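Local coordinates for alpha,alpha-trehalose-phosphate synthase (UDP-forming) (Burkholderia xenovorans, PDB 5V0T), which belongs to glycosyltransferase family 20 and has the two-domain GT-B fold, with UDP and G6P bound in the model, at residues 17-22 and 70-75; 32-37 and 378-383; 196-201 and 405-410; 385-390 and 447-452. One frame throughout, in Å; residues are numbered along the deposited sequence.

Contact 1: residues 17-22 and 70-75. With G6P (6-O-phosphono-alpha-D-glucopyranose), chain J.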
# COMPACT_ATOMS: atom_id res chain seq x y z
N ASN A 17 3.02 3.31 12.33
CA ASN A 17 4.47 3.26 12.45
C ASN A 17 5.10 4.36 11.61
O ASN A 17 5.77 5.25 12.13
CB ASN A 17 5.01 1.89 12.03
CG ASN A 17 6.49 1.76 12.32
OD1 ASN A 17 6.91 1.83 13.48
ND2 ASN A 17 7.30 1.61 11.28
N ARG A 18 4.90 4.29 10.29
CA ARG A 18 5.44 5.28 9.37
C ARG A 18 4.60 6.55 9.42
O ARG A 18 3.37 6.50 9.33
CB ARG A 18 5.47 4.72 7.95
CG ARG A 18 6.04 5.71 6.91
CD ARG A 18 7.52 5.99 7.19
NE ARG A 18 8.37 4.87 6.80
CZ ARG A 18 9.66 4.78 7.10
NH1 ARG A 18 10.24 5.72 7.85
NH2 ARG A 18 10.39 3.74 6.68
N VAL A 19 5.27 7.69 9.59
CA VAL A 19 4.62 8.99 9.63
C VAL A 19 5.12 9.80 8.45
O VAL A 19 6.30 9.71 8.08
CB VAL A 19 4.89 9.70 10.97
CG1 VAL A 19 4.18 11.04 11.03
CG2 VAL A 19 4.43 8.82 12.15
N ALA A 20 4.23 10.60 7.85
CA ALA A 20 4.60 11.37 6.66
C ALA A 20 5.78 12.28 6.95
O ALA A 20 5.93 12.76 8.08
CB ALA A 20 3.41 12.19 6.16
N PRO A 21 6.63 12.55 5.96
CA PRO A 21 7.87 13.30 6.24
C PRO A 21 7.57 14.76 6.57
O PRO A 21 6.81 15.43 5.88
CB PRO A 21 8.66 13.17 4.93
CG PRO A 21 7.61 12.99 3.88
CD PRO A 21 6.49 12.23 4.53
N ILE A 22 8.18 15.24 7.66
CA ILE A 22 7.92 16.58 8.15
C ILE A 22 9.23 17.36 8.30
O ILE A 22 9.79 17.83 7.31
CB ILE A 22 7.16 16.54 9.49
N VAL A 70 -2.47 19.76 11.68
CA VAL A 70 -2.01 18.47 12.16
C VAL A 70 -0.92 18.67 13.20
O VAL A 70 0.01 19.46 13.01
CB VAL A 70 -1.50 17.59 11.00
CG1 VAL A 70 -0.94 16.27 11.53
CG2 VAL A 70 -2.62 17.31 10.04
N THR A 71 -1.05 17.97 14.32
CA THR A 71 -0.01 17.90 15.33
C THR A 71 0.74 16.58 15.16
O THR A 71 0.15 15.51 15.27
CB THR A 71 -0.60 17.99 16.73
OG1 THR A 71 -1.32 19.22 16.86
CG2 THR A 71 0.49 17.93 17.78
N PHE A 72 2.04 16.66 14.86
CA PHE A 72 2.86 15.46 14.74
C PHE A 72 3.50 15.15 16.09
O PHE A 72 4.07 16.04 16.74
CB PHE A 72 3.92 15.63 13.65
CG PHE A 72 3.35 15.66 12.26
CD1 PHE A 72 2.94 16.85 11.68
CD2 PHE A 72 3.21 14.49 11.53
CE1 PHE A 72 2.42 16.87 10.38
CE2 PHE A 72 2.69 14.51 10.23
CZ PHE A 72 2.29 15.70 9.67
N ALA A 73 3.39 13.90 16.52
CA ALA A 73 3.98 13.46 17.78
C ALA A 73 4.79 12.21 17.44
O ALA A 73 4.23 11.13 17.25
CB ALA A 73 2.91 13.19 18.84
N THR A 74 6.11 12.36 17.32
CA THR A 74 6.93 11.28 16.81
C THR A 74 8.08 10.99 17.77
O THR A 74 8.49 11.84 18.57
CB THR A 74 7.48 11.60 15.42
OG1 THR A 74 8.23 12.81 15.46
CG2 THR A 74 6.32 11.76 14.42
N ILE A 75 8.60 9.77 17.67
CA ILE A 75 9.63 9.29 18.59
C ILE A 75 10.52 8.31 17.85
O ILE A 75 10.06 7.55 16.98
CB ILE A 75 8.99 8.67 19.85
CG1 ILE A 75 10.04 8.47 20.95
CG2 ILE A 75 8.24 7.37 19.52
CD1 ILE A 75 9.44 8.27 22.36
C1 G6P J . 3.08 -0.20 2.88
C2 G6P J . 2.62 -0.45 4.31
C3 G6P J . 2.85 0.79 5.17
C4 G6P J . 4.33 1.20 5.07
C5 G6P J . 4.70 1.40 3.60
C6 G6P J . 6.16 1.85 3.48
O1 G6P J . 2.28 0.86 2.37
O2 G6P J . 1.23 -0.83 4.31
O3 G6P J . 2.54 0.45 6.53
O4 G6P J . 4.54 2.44 5.78
O5 G6P J . 4.46 0.19 2.87
O6 G6P J . 7.02 0.92 4.14
P G6P J . 8.00 1.43 5.31
O1P G6P J . 9.08 2.23 4.64
O2P G6P J . 8.46 0.16 5.98
O3P G6P J . 7.12 2.28 6.20

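Contact 2: residues 32-37 and 378-383. With UDP (uridine-5'-diphosphate), chain I; G6P (6-O-phosphono-alpha-D-glucopyranose), chain J.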
# COMPACT_ATOMS: atom_id res chain seq x y z
N LEU A 32 0.45 4.12 2.75
CA LEU A 32 -0.11 4.48 4.05
C LEU A 32 0.12 5.96 4.34
O LEU A 32 -0.82 6.71 4.64
CB LEU A 32 0.47 3.60 5.17
CG LEU A 32 -0.03 3.90 6.60
CD1 LEU A 32 -0.00 2.67 7.49
CD2 LEU A 32 0.72 5.09 7.32
N ALA A 33 1.38 6.41 4.26
CA ALA A 33 1.67 7.80 4.61
C ALA A 33 0.94 8.77 3.70
O ALA A 33 0.46 9.82 4.15
CB ALA A 33 3.19 8.05 4.55
N VAL A 34 0.85 8.43 2.41
CA VAL A 34 0.17 9.28 1.45
C VAL A 34 -1.32 9.36 1.77
O VAL A 34 -1.91 10.45 1.86
CB VAL A 34 0.40 8.78 0.01
CG1 VAL A 34 -0.56 9.46 -0.96
CG2 VAL A 34 1.85 9.04 -0.41
N GLY A 35 -1.96 8.20 1.96
CA GLY A 35 -3.40 8.19 2.14
C GLY A 35 -3.82 8.76 3.47
O GLY A 35 -4.80 9.51 3.55
N VAL A 36 -3.10 8.40 4.54
CA VAL A 36 -3.45 8.91 5.87
C VAL A 36 -3.31 10.43 5.91
O VAL A 36 -4.17 11.13 6.46
CB VAL A 36 -2.60 8.23 6.95
CG1 VAL A 36 -2.77 8.93 8.29
CG2 VAL A 36 -2.99 6.78 7.09
N TYR A 37 -2.25 10.97 5.30
CA TYR A 37 -2.08 12.42 5.32
C TYR A 37 -3.18 13.13 4.52
O TYR A 37 -3.67 14.18 4.93
CB TYR A 37 -0.70 12.83 4.80
CG TYR A 37 -0.45 14.30 4.98
CD1 TYR A 37 -0.31 14.86 6.25
CD2 TYR A 37 -0.39 15.16 3.88
CE1 TYR A 37 -0.09 16.22 6.42
CE2 TYR A 37 -0.18 16.52 4.04
CZ TYR A 37 -0.03 17.04 5.31
OH TYR A 37 0.18 18.39 5.46
N MET A 378 -4.19 -2.57 -1.60
CA MET A 378 -5.00 -1.70 -2.44
C MET A 378 -4.26 -1.37 -3.73
O MET A 378 -4.69 -1.78 -4.81
CB MET A 378 -5.38 -0.41 -1.69
CG MET A 378 -6.26 0.57 -2.51
SD MET A 378 -7.74 -0.17 -3.23
CE MET A 378 -8.61 -0.77 -1.79
N ASN A 379 -3.14 -0.66 -3.57
CA ASN A 379 -2.25 -0.12 -4.60
C ASN A 379 -2.74 1.27 -5.03
O ASN A 379 -3.60 1.41 -5.92
CB ASN A 379 -2.08 -1.04 -5.82
CG ASN A 379 -0.88 -0.64 -6.66
OD1 ASN A 379 -0.89 0.40 -7.31
ND2 ASN A 379 0.17 -1.45 -6.66
N LEU A 380 -2.19 2.30 -4.38
CA LEU A 380 -2.57 3.67 -4.73
C LEU A 380 -2.02 4.08 -6.10
O LEU A 380 -2.63 4.90 -6.78
CB LEU A 380 -2.08 4.64 -3.66
CG LEU A 380 -2.75 4.57 -2.28
CD1 LEU A 380 -2.23 5.72 -1.43
CD2 LEU A 380 -4.25 4.62 -2.38
N VAL A 381 -0.89 3.50 -6.51
CA VAL A 381 -0.30 3.87 -7.80
C VAL A 381 -1.29 3.60 -8.92
O VAL A 381 -1.41 4.39 -9.86
CB VAL A 381 1.03 3.13 -8.01
CG1 VAL A 381 1.37 3.00 -9.52
CG2 VAL A 381 2.18 3.85 -7.24
N ALA A 382 -2.03 2.50 -8.84
CA ALA A 382 -3.04 2.22 -9.86
C ALA A 382 -4.08 3.33 -9.92
O ALA A 382 -4.48 3.76 -11.02
CB ALA A 382 -3.72 0.87 -9.59
N LYS A 383 -4.56 3.80 -8.76
CA LYS A 383 -5.57 4.84 -8.73
C LYS A 383 -4.99 6.18 -9.18
O LYS A 383 -5.66 6.96 -9.87
CB LYS A 383 -6.19 4.96 -7.33
CG LYS A 383 -6.92 3.67 -6.92
CD LYS A 383 -7.74 3.85 -5.65
CE LYS A 383 -8.60 2.61 -5.38
NZ LYS A 383 -9.47 2.83 -4.19
N1 UDP I . 5.45 7.07 -4.26
C2 UDP I . 6.15 8.26 -4.16
N3 UDP I . 7.42 8.23 -4.68
C4 UDP I . 8.04 7.16 -5.28
C5 UDP I . 7.25 5.96 -5.35
C6 UDP I . 6.00 5.96 -4.86
O2 UDP I . 5.69 9.26 -3.64
O4 UDP I . 9.20 7.30 -5.70
C1' UDP I . 4.08 7.04 -3.73
C2' UDP I . 3.02 6.74 -4.79
O2' UDP I . 2.66 7.94 -5.45
C3' UDP I . 1.90 6.17 -3.92
C4' UDP I . 2.67 5.42 -2.83
O4' UDP I . 3.99 6.00 -2.79
O3' UDP I . 1.10 7.18 -3.32
C5' UDP I . 2.78 3.93 -3.03
O5' UDP I . 1.56 3.34 -2.53
PA UDP I . 1.03 1.95 -3.08
O1A UDP I . 1.08 1.91 -4.59
O2A UDP I . -0.30 1.73 -2.47
O3A UDP I . 2.07 0.88 -2.58
PB UDP I . 2.90 0.65 -1.25
O1B UDP I . 1.99 1.21 -0.15
O2B UDP I . 2.96 -0.88 -1.14
O3B UDP I . 4.23 1.31 -1.32
C1 G6P J . 3.08 -0.20 2.88
C2 G6P J . 2.62 -0.45 4.31
C3 G6P J . 2.85 0.79 5.17
C4 G6P J . 4.33 1.20 5.07
C5 G6P J . 4.70 1.40 3.60
C6 G6P J . 6.16 1.85 3.48
O1 G6P J . 2.28 0.86 2.37
O2 G6P J . 1.23 -0.83 4.31
O3 G6P J . 2.54 0.45 6.53
O4 G6P J . 4.54 2.44 5.78
O5 G6P J . 4.46 0.19 2.87
O6 G6P J . 7.02 0.92 4.14
P G6P J . 8.00 1.43 5.31
O1P G6P J . 9.08 2.23 4.64
O2P G6P J . 8.46 0.16 5.98
O3P G6P J . 7.12 2.28 6.20

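Contact 3: residues 196-201 and 405-410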
# COMPACT_ATOMS: atom_id res chain seq x y z
N THR A 196 -10.77 -4.69 1.55
CA THR A 196 -11.72 -5.24 0.59
C THR A 196 -12.58 -6.33 1.22
O THR A 196 -12.28 -6.85 2.29
CB THR A 196 -11.01 -5.82 -0.65
OG1 THR A 196 -10.26 -6.98 -0.25
CG2 THR A 196 -10.09 -4.77 -1.32
N ALA A 197 -13.66 -6.68 0.51
CA ALA A 197 -14.54 -7.75 0.99
C ALA A 197 -13.81 -9.08 1.19
O ALA A 197 -14.09 -9.77 2.19
CB ALA A 197 -15.74 -7.90 0.04
N PRO A 198 -12.89 -9.51 0.32
CA PRO A 198 -12.19 -10.78 0.60
C PRO A 198 -11.30 -10.71 1.83
O PRO A 198 -11.11 -11.74 2.50
CB PRO A 198 -11.38 -11.03 -0.68
CG PRO A 198 -12.15 -10.29 -1.75
CD PRO A 198 -12.62 -9.05 -1.05
N ASP A 199 -10.75 -9.53 2.15
CA ASP A 199 -9.99 -9.38 3.39
C ASP A 199 -10.88 -9.61 4.60
O ASP A 199 -10.53 -10.38 5.51
CB ASP A 199 -9.37 -7.98 3.46
CG ASP A 199 -8.35 -7.75 2.36
OD1 ASP A 199 -7.46 -8.61 2.20
OD2 ASP A 199 -8.47 -6.74 1.63
N LEU A 200 -12.04 -8.97 4.61
CA LEU A 200 -12.99 -9.16 5.70
C LEU A 200 -13.46 -10.61 5.78
O LEU A 200 -13.60 -11.16 6.89
CB LEU A 200 -14.17 -8.21 5.50
CG LEU A 200 -15.33 -8.37 6.49
CD1 LEU A 200 -14.90 -7.92 7.91
CD2 LEU A 200 -16.54 -7.57 6.00
N ARG A 201 -13.72 -11.23 4.63
CA ARG A 201 -14.13 -12.63 4.62
C ARG A 201 -13.06 -13.53 5.24
O ARG A 201 -13.37 -14.46 5.99
CB ARG A 201 -14.45 -13.07 3.19
CG ARG A 201 -15.11 -14.43 3.06
CD ARG A 201 -15.69 -14.66 1.66
NE ARG A 201 -14.66 -14.73 0.62
CZ ARG A 201 -14.56 -13.88 -0.40
NH1 ARG A 201 -15.44 -12.90 -0.52
NH2 ARG A 201 -13.59 -14.01 -1.29
N ALA A 405 -7.25 -2.73 -5.44
CA ALA A 405 -7.92 -1.81 -6.36
C ALA A 405 -8.66 -2.53 -7.49
O ALA A 405 -9.56 -1.93 -8.09
CB ALA A 405 -6.89 -0.84 -6.96
N ALA A 406 -8.31 -3.79 -7.80
CA ALA A 406 -9.02 -4.50 -8.86
C ALA A 406 -10.48 -4.77 -8.50
O ALA A 406 -11.28 -5.02 -9.41
CB ALA A 406 -8.34 -5.83 -9.18
N GLN A 407 -10.83 -4.75 -7.21
CA GLN A 407 -12.23 -4.96 -6.84
C GLN A 407 -13.13 -3.82 -7.31
O GLN A 407 -14.34 -4.02 -7.41
CB GLN A 407 -12.38 -5.14 -5.33
CG GLN A 407 -11.70 -6.37 -4.75
CD GLN A 407 -12.33 -7.67 -5.21
OE1 GLN A 407 -11.68 -8.49 -5.86
NE2 GLN A 407 -13.59 -7.87 -4.87
N GLU A 408 -12.59 -2.64 -7.59
CA GLU A 408 -13.43 -1.52 -8.00
C GLU A 408 -13.10 -0.95 -9.37
O GLU A 408 -13.97 -0.31 -9.96
CB GLU A 408 -13.40 -0.39 -6.94
CG GLU A 408 -12.03 -0.00 -6.38
CD GLU A 408 -12.09 0.74 -5.01
OE1 GLU A 408 -13.09 1.41 -4.67
OE2 GLU A 408 -11.10 0.65 -4.27
N LEU A 409 -11.90 -1.19 -9.91
CA LEU A 409 -11.46 -0.52 -11.14
C LEU A 409 -11.81 -1.38 -12.35
O LEU A 409 -10.96 -2.05 -12.94
CB LEU A 409 -9.96 -0.24 -11.09
CG LEU A 409 -9.52 0.81 -10.08
CD1 LEU A 409 -8.04 1.14 -10.26
CD2 LEU A 409 -10.41 2.05 -10.22
N ASP A 410 -13.08 -1.30 -12.76
CA ASP A 410 -13.57 -2.17 -13.83
C ASP A 410 -12.93 -1.88 -15.18
O ASP A 410 -12.81 -2.78 -16.02
CB ASP A 410 -15.09 -2.06 -13.95
CG ASP A 410 -15.82 -2.96 -12.98
OD1 ASP A 410 -15.30 -4.06 -12.69
OD2 ASP A 410 -16.91 -2.57 -12.52

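Contact 4: residues 385-390 and 447-452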
# COMPACT_ATOMS: atom_id res chain seq x y z
N TYR A 385 -2.37 6.51 -11.32
CA TYR A 385 -2.16 6.44 -12.76
C TYR A 385 -3.43 6.82 -13.52
O TYR A 385 -3.41 7.64 -14.43
CB TYR A 385 -1.66 5.05 -13.20
CG TYR A 385 -1.63 4.94 -14.70
CD1 TYR A 385 -0.56 5.44 -15.43
CD2 TYR A 385 -2.71 4.40 -15.41
CE1 TYR A 385 -0.55 5.40 -16.84
CE2 TYR A 385 -2.71 4.36 -16.81
CZ TYR A 385 -1.62 4.85 -17.51
OH TYR A 385 -1.61 4.81 -18.89
N VAL A 386 -4.56 6.22 -13.14
CA VAL A 386 -5.80 6.53 -13.83
C VAL A 386 -6.16 8.01 -13.65
O VAL A 386 -6.56 8.68 -14.61
CB VAL A 386 -6.93 5.62 -13.32
CG1 VAL A 386 -8.27 6.12 -13.82
CG2 VAL A 386 -6.68 4.17 -13.75
N SER A 387 -6.03 8.52 -12.42
CA SER A 387 -6.39 9.90 -12.12
C SER A 387 -5.56 10.91 -12.91
O SER A 387 -6.04 12.00 -13.21
CB SER A 387 -6.22 10.16 -10.62
OG SER A 387 -7.12 9.39 -9.84
N ALA A 388 -4.31 10.57 -13.22
CA ALA A 388 -3.42 11.51 -13.89
C ALA A 388 -3.76 11.70 -15.37
O ALA A 388 -3.31 12.69 -15.97
CB ALA A 388 -1.97 11.04 -13.76
N GLN A 389 -4.54 10.79 -15.96
CA GLN A 389 -4.68 10.75 -17.41
C GLN A 389 -5.39 11.98 -17.95
O GLN A 389 -6.26 12.58 -17.30
CB GLN A 389 -5.43 9.49 -17.85
CG GLN A 389 -4.66 8.21 -17.56
CD GLN A 389 -3.24 8.29 -18.09
OE1 GLN A 389 -3.03 8.43 -19.30
NE2 GLN A 389 -2.26 8.23 -17.18
N ASP A 390 -5.00 12.37 -19.15
CA ASP A 390 -5.75 13.37 -19.90
C ASP A 390 -7.00 12.71 -20.46
O ASP A 390 -6.88 11.78 -21.26
CB ASP A 390 -4.87 13.93 -21.02
CG ASP A 390 -5.59 14.95 -21.91
OD1 ASP A 390 -6.79 15.25 -21.71
OD2 ASP A 390 -4.91 15.45 -22.83
N VAL A 447 -15.35 8.00 -12.39
CA VAL A 447 -16.58 8.03 -11.61
C VAL A 447 -16.40 7.25 -10.31
O VAL A 447 -16.71 7.74 -9.22
CB VAL A 447 -17.76 7.49 -12.44
CG1 VAL A 447 -19.00 7.34 -11.57
CG2 VAL A 447 -18.03 8.43 -13.61
N GLN A 448 -15.85 6.04 -10.41
CA GLN A 448 -15.62 5.21 -9.22
C GLN A 448 -14.70 5.91 -8.24
O GLN A 448 -15.00 6.02 -7.04
CB GLN A 448 -15.04 3.85 -9.63
CG GLN A 448 -15.10 2.76 -8.56
CD GLN A 448 -14.20 3.03 -7.35
OE1 GLN A 448 -13.06 3.48 -7.50
NE2 GLN A 448 -14.71 2.75 -6.15
N LEU A 449 -13.55 6.39 -8.73
CA LEU A 449 -12.57 7.05 -7.87
C LEU A 449 -13.13 8.31 -7.23
O LEU A 449 -12.78 8.64 -6.09
CB LEU A 449 -11.32 7.39 -8.67
CG LEU A 449 -10.58 6.20 -9.26
CD1 LEU A 449 -9.53 6.66 -10.25
CD2 LEU A 449 -9.95 5.38 -8.14
N ARG A 450 -13.99 9.05 -7.95
CA ARG A 450 -14.57 10.28 -7.40
C ARG A 450 -15.59 9.98 -6.31
O ARG A 450 -15.62 10.66 -5.28
CB ARG A 450 -15.23 11.10 -8.50
CG ARG A 450 -14.28 11.95 -9.28
CD ARG A 450 -15.01 12.91 -10.18
NE ARG A 450 -14.10 13.38 -11.21
CZ ARG A 450 -14.13 12.96 -12.46
NH1 ARG A 450 -15.05 12.08 -12.83
NH2 ARG A 450 -13.25 13.43 -13.34
N GLU A 451 -16.46 8.99 -6.54
CA GLU A 451 -17.49 8.69 -5.56
C GLU A 451 -16.91 8.01 -4.33
O GLU A 451 -17.53 8.05 -3.26
CB GLU A 451 -18.58 7.82 -6.18
CG GLU A 451 -19.31 8.47 -7.35
CD GLU A 451 -20.49 7.65 -7.86
OE1 GLU A 451 -21.28 8.20 -8.66
OE2 GLU A 451 -20.63 6.47 -7.48
N ASN A 452 -15.74 7.41 -4.45
CA ASN A 452 -15.14 6.66 -3.35
C ASN A 452 -13.75 7.19 -3.05
O ASN A 452 -12.77 6.44 -3.02
CB ASN A 452 -15.13 5.17 -3.70
CG ASN A 452 -16.54 4.65 -4.02
OD1 ASN A 452 -17.32 4.36 -3.12
ND2 ASN A 452 -16.88 4.58 -5.31

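Contact 1: residues 17-22 and 70-75
Val19 meets Phe72 through one methyl. CG1 of Val19 comes to the edge of the Phe72 ring, near the ring plane, with CD2 of Phe72 the nearest atom at 3.6 Å. The two side chains run past each other in opposite directions. CG1 of Val19 stands opposite its own backbone N (chi1 -179°), which carries this methyl to the ring and also to the CG2 methyl of Thr74, 4.1 Å from it. One face of the ring is covered from within its own strand by CG1 of Val70, offset toward the rim. Trp47 of strand 45-48 packs on both Val19 and Ala20. The next residue back along the loop, Arg18, bends at chi2 and chi3 and turns its guanidinium edge to the G6P phosphate. Arg18 NE donates to O3P of G6P at 2.9 Å, and Arg18 NH2 donates to O1P of G6P at 2.9 Å, with an N-H...O angle of 158°. The phosphate is thus gripped at two oxygens, which probably limits rotation of the guanidinium. No hydrogen bond joins residues 17-22 to 70-75. Apolar packing holds the loop against the strand, while two hydrogen bonds, probably helped by opposite charge, hold the ligand one residue away.

Contact 2: residues 32-37 and 378-383
Leu380 reaches across to helix 31-43 with its CD1 methyl. An extended outer torsion (chi2 -173°) carries Leu380 CD1 to 4.1 Å from CG1 of Val34, and these two side chains pass each other in opposite directions. Leu380 CD1 also lies 4.2 Å from the backbone N of Gly35. The direct contact is small, with no hydrogen bond across it, and UDP touches both segments. Val34 holds CG1 anti to its backbone N (chi1 167°) and CG2 beside that N, which sets both methyls against O3' of UDP, with Val34 CG2 the nearer at 3.5 Å. Leu380 N donates to O2A of UDP at 2.7 Å, almost straight at 175°, and Val381 N donates to O1A of UDP at 3.2 Å. Asn379 N-caps helix 380-388: Asn379 OD1 accepts from Ala382 N at 2.8 Å, in the carbonyl plane. The alpha phosphate therefore sits at the helix start, whose dipole would probably help to stabilise its charge. The CB of Leu32 points away from 378-383, and Leu32 CD1 lies 3.5 Å from O3 of G6P. The alpha phosphate of a nucleotide held at a helix N-terminus, with the facing domain close by, is typical of the interdomain cleft of GT-B glycosyltransferases.

Contact 3: residues 196-201 and 405-410
The chain of Gln407 is bent at chi2 (-67°), and its first torsion sets CG opposite the carbonyl carbon. This turns CG to Thr196 and the amide to Pro198. Thr196 has its CG2 methyl opposite its carbonyl carbon (chi1 67°), and this methyl meets CG of Gln407 at 4.1 Å. The two side chains cross at about a right angle. Farther out, NE2 of Gln407 lies 4.1 Å from CD of Pro198, the two side chains coming from opposite directions. No hydrogen bond spans the segments, so the contact is loose van der Waals packing, partly at the surface. The same Thr196 torsion points OG1 back to its own helix. Thr196 is the N-cap of helix 197-209, and its OG1 donates to OD2 of Asp199 at 2.6 Å, meeting it from above the carboxylate plane. Thr196 N adds a weak bond to that oxygen. The other carboxylate oxygen, OD1, accepts from Phe167 N. Asp199 thus holds the helix start while the Thr196 methyl faces Gln407. On the other segment, Ala405 O accepts from Glu408 N, which closes the short 3-10 turn carrying Gln407, and also from Leu409 N. Leu409 centres an inverse gamma turn. The contact joins the capped start of helix 197-209, which follows strand 191-194, to the loop between strands 396-400 and 413-415, a bridge between the two Rossmann-like domains of the GT-B fold.

Contact 4: residues 385-390 and 447-452
This is a buried, mainly apolar helix-helix contact, made where helix 380-388 and helix 435-451 approach their C-terminal ends. Leu449 carries it with a single methyl. Leu449 CD1 lies 3.8 Å from CG1 of Val386 and 3.7 Å from OG of Ser387. The leucine has CG opposite its carbonyl carbon and an extended chi2 of 169°, which carries CD1 out to both residues. Val386 puts CG1 opposite its own backbone N and meets the leucine obliquely. Ser387 OG is hydrogen-bonded to Lys383 O one turn back, so this buried hydroxyl is satisfied within its own helix. The leucine methyl only packs beside it. The end of helix 380-388 is tied by an amide side chain. Gln389 NE2 donates to Tyr385 O at 3.0 Å, tilted from the carbonyl plane, and lies above one face of the Tyr385 ring, toward its rim. Phe363 O is a second acceptor for Gln389 NE2. Around the contact, Pro243 and Ile246 of helix 243-252 touch Ser387, and Leu409 touches Leu449. The contact packs the C-terminal parts of two helices of the domain built on the parallel sheet with strands 368-371 and 396-400, one of the two Rossmann-like domains of the GT-B fold.

Overall arrangement
Contacts 2 and 4 are buried, whereas contacts 1 and 3 are only partly so. Contacts 2 and 4 both use helix 380-388: its start binds UDP, and its later part packs on helix 435-451. Contacts 1 and 2 touch each other, and both reach G6P, one by hydrogen bonds and the other by packing. Contact 3 holds neither ligand. It is tied to contact 2 by the Lys383-Glu408 salt bridge and to contact 4 by Leu409 against Leu449. Contacts 1 and 3 lie on opposite sides of the chain's centre, about 29 Å apart between centres. Contacts 1, 2 and 4 pack through methyl groups; contact 3 is weak van der Waals contact with a glutamine.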